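Local structure of anaphase-promoting complex subunit cut9 (Schizosaccharomyces pombe, 2XPI) at residues M449-Q453 with L454-L458. The protein binds hcn1 through its TPR repeats as a subunit of the anaphase-promoting complex, the E3 ubiquitin ligase that controls progression through mitosis and G1. Sequence-based numbering, arbitrary orientation.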
ATOM      1  N   MET A 449     -19.146 -12.444  39.295  1.00 42.58           N
ATOM      2  CA  MET A 449     -20.501 -11.910  39.245  1.00 40.99           C
ATOM      3  C   MET A 449     -21.413 -12.737  38.373  1.00 45.12           C
ATOM      4  O   MET A 449     -22.609 -12.897  38.662  1.00 48.40           O
ATOM      5  CB  MET A 449     -20.483 -10.487  38.719  1.00 38.44           C
ATOM      6  CG  MET A 449     -19.734  -9.513  39.641  1.00 39.46           C
ATOM      7  SD  MET A 449     -19.566  -7.911  38.838  1.00 54.92           S
ATOM      8  CE  MET A 449     -21.313  -7.616  38.544  1.00 36.11           C
ATOM      9  N   GLN A 450     -20.848 -13.264  37.303  1.00 44.71           N
ATOM     10  CA  GLN A 450     -21.612 -14.057  36.368  1.00 44.23           C
ATOM     11  C   GLN A 450     -21.877 -15.441  36.961  1.00 46.36           C
ATOM     12  O   GLN A 450     -22.948 -16.016  36.739  1.00 49.04           O
ATOM     13  CB  GLN A 450     -20.862 -14.155  35.038  1.00 44.87           C
ATOM     14  CG  GLN A 450     -21.758 -14.365  33.858  1.00 47.78           C
ATOM     15  CD  GLN A 450     -22.769 -13.262  33.729  1.00 50.17           C
ATOM     16  OE1 GLN A 450     -23.935 -13.501  33.421  1.00 54.60           O
ATOM     17  NE2 GLN A 450     -22.339 -12.044  33.992  1.00 48.30           N
ATOM     18  N   HIS A 451     -20.915 -15.976  37.721  1.00 44.37           N
ATOM     19  CA  HIS A 451     -21.115 -17.263  38.390  1.00 44.55           C
ATOM     20  C   HIS A 451     -22.067 -17.179  39.587  1.00 48.24           C
ATOM     21  O   HIS A 451     -22.727 -18.155  39.936  1.00 49.18           O
ATOM     22  CB  HIS A 451     -19.790 -17.911  38.772  1.00 44.22           C
ATOM     23  CG  HIS A 451     -19.131 -18.639  37.636  1.00 44.27           C
ATOM     24  ND1 HIS A 451     -19.658 -19.786  37.078  1.00 44.44           N
ATOM     25  CD2 HIS A 451     -17.994 -18.377  36.947  1.00 40.70           C
ATOM     26  CE1 HIS A 451     -18.876 -20.194  36.094  1.00 41.86           C
ATOM     27  NE2 HIS A 451     -17.860 -19.358  35.996  1.00 40.69           N
ATOM     28  N   MET A 452     -22.155 -16.008  40.203  1.00 51.15           N
ATOM     29  CA  MET A 452     -23.214 -15.757  41.169  1.00 54.90           C
ATOM     30  C   MET A 452     -24.593 -15.951  40.549  1.00 58.46           C
ATOM     31  O   MET A 452     -25.447 -16.614  41.135  1.00 60.81           O
ATOM     32  CB  MET A 452     -23.097 -14.358  41.749  1.00 53.07           C
ATOM     33  CG  MET A 452     -22.145 -14.310  42.895  1.00 54.08           C
ATOM     34  SD  MET A 452     -22.291 -12.807  43.842  1.00106.31           S
ATOM     35  CE  MET A 452     -21.071 -11.789  43.027  1.00 84.83           C
ATOM     36  N   GLN A 453     -24.797 -15.378  39.365  1.00 58.60           N
ATOM     37  CA  GLN A 453     -26.045 -15.530  38.622  1.00 60.19           C
ATOM     38  C   GLN A 453     -26.434 -16.990  38.448  1.00 60.46           C
ATOM     39  O   GLN A 453     -27.594 -17.347  38.589  1.00 63.50           O
ATOM     40  CB  GLN A 453     -25.903 -14.914  37.238  1.00 62.78           C
ATOM     41  CG  GLN A 453     -25.443 -13.502  37.267  1.00 64.75           C
ATOM     42  CD  GLN A 453     -26.460 -12.615  37.912  1.00 69.08           C
ATOM     43  OE1 GLN A 453     -27.572 -12.468  37.401  1.00 70.12           O
ATOM     44  NE2 GLN A 453     -26.099 -12.018  39.051  1.00 70.99           N
ATOM     45  N   LEU A 454     -25.463 -17.830  38.125  1.00 58.05           N
ATOM     46  CA  LEU A 454     -25.734 -19.234  37.890  1.00 59.23           C
ATOM     47  C   LEU A 454     -25.989 -19.986  39.192  1.00 61.03           C
ATOM     48  O   LEU A 454     -26.470 -21.122  39.183  1.00 61.45           O
ATOM     49  CB  LEU A 454     -24.562 -19.877  37.152  1.00 59.43           C
ATOM     50  CG  LEU A 454     -24.380 -19.358  35.733  1.00 60.31           C
ATOM     51  CD1 LEU A 454     -23.217 -20.039  35.039  1.00 60.38           C
ATOM     52  CD2 LEU A 454     -25.667 -19.548  34.952  1.00 62.13           C
ATOM     53  N   GLY A 455     -25.645 -19.355  40.308  1.00 60.65           N
ATOM     54  CA  GLY A 455     -25.707 -20.021  41.590  1.00 63.04           C
ATOM     55  C   GLY A 455     -24.470 -20.809  42.005  1.00 66.06           C
ATOM     56  O   GLY A 455     -24.540 -21.561  42.972  1.00 70.85           O
ATOM     57  N   ASN A 456     -23.344 -20.663  41.305  1.00 63.85           N
ATOM     58  CA  ASN A 456     -22.112 -21.307  41.759  1.00 64.95           C
ATOM     59  C   ASN A 456     -21.379 -20.385  42.712  1.00 64.17           C
ATOM     60  O   ASN A 456     -20.461 -19.679  42.324  1.00 66.35           O
ATOM     61  CB  ASN A 456     -21.193 -21.713  40.601  1.00 67.11           C
ATOM     62  CG  ASN A 456     -21.959 -22.292  39.422  1.00 72.70           C
ATOM     63  OD1 ASN A 456     -23.118 -22.682  39.560  1.00 76.62           O
ATOM     64  ND2 ASN A 456     -21.319 -22.338  38.249  1.00 72.29           N
ATOM     65  N   ILE A 457     -21.804 -20.384  43.964  1.00 62.79           N
ATOM     66  CA  ILE A 457     -21.204 -19.548  44.995  1.00 59.66           C
ATOM     67  C   ILE A 457     -19.777 -19.980  45.298  1.00 57.01           C
ATOM     68  O   ILE A 457     -18.935 -19.151  45.604  1.00 56.64           O
ATOM     69  CB  ILE A 457     -22.018 -19.606  46.316  1.00 88.03           C
ATOM     70  CG1 ILE A 457     -23.280 -20.459  46.139  1.00 89.08           C
ATOM     71  CG2 ILE A 457     -22.364 -18.210  46.804  1.00 86.50           C
ATOM     72  CD1 ILE A 457     -23.013 -21.964  45.996  1.00 90.32           C
ATOM     73  N   LEU A 458     -19.499 -21.275  45.244  1.00 56.50           N
ATOM     74  CA  LEU A 458     -18.139 -21.710  45.525  1.00 58.91           C
ATOM     75  C   LEU A 458     -17.230 -21.131  44.452  1.00 55.88           C
ATOM     76  O   LEU A 458     -16.190 -20.536  44.740  1.00 53.72           O
ATOM     77  CB  LEU A 458     -18.019 -23.236  45.581  1.00 63.43           C
ATOM     78  CG  LEU A 458     -16.576 -23.771  45.628  1.00 68.20           C
ATOM     79  CD1 LEU A 458     -16.203 -24.427  46.977  1.00 70.57           C
ATOM     80  CD2 LEU A 458     -16.291 -24.730  44.465  1.00 69.44           C
TER
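H451 and N456, five residues apart, meet where one helix ends and the next begins. The histidine CB lies 4.0 Å from the carbonyl O of N456. With CG anti to the carbonyl carbon (chi1 -81°), the imidazole runs out beside the asparagine, and ND1 comes 3.3 Å from N456 ND2. This hydrogen bond is weak and bent, 125° at the hydrogen, with the amide nitrogen donating at the ring edge, near the ring plane; ring and amide planes are 34° apart. CE1 stands a little farther from the same ND2, while L454 CD1 approaches ND1 obliquely at 4.1 Å.

The backbone that carries these side chains forms a Schellman motif, a common way of ending a helix: G455, with positive phi, leaves the helical path, and two N-H groups reach back into the last turn. N456 N donates to H451 O at 2.9 Å, and G455 N donates to M452 O, also at 2.9 Å. The turn joins helix 442-454 to helix 457-470, the two antiparallel helices of TPR 11, a repeat among those that bind hcn1. N456 occupies the N-cap position of the second helix, though its side chain makes no capping bond, its amide being turned instead to the histidine. On that second helix, the Y463 ring lies nearly parallel to the imidazole, while I427 of helix 423-435 touches both H451 and L454.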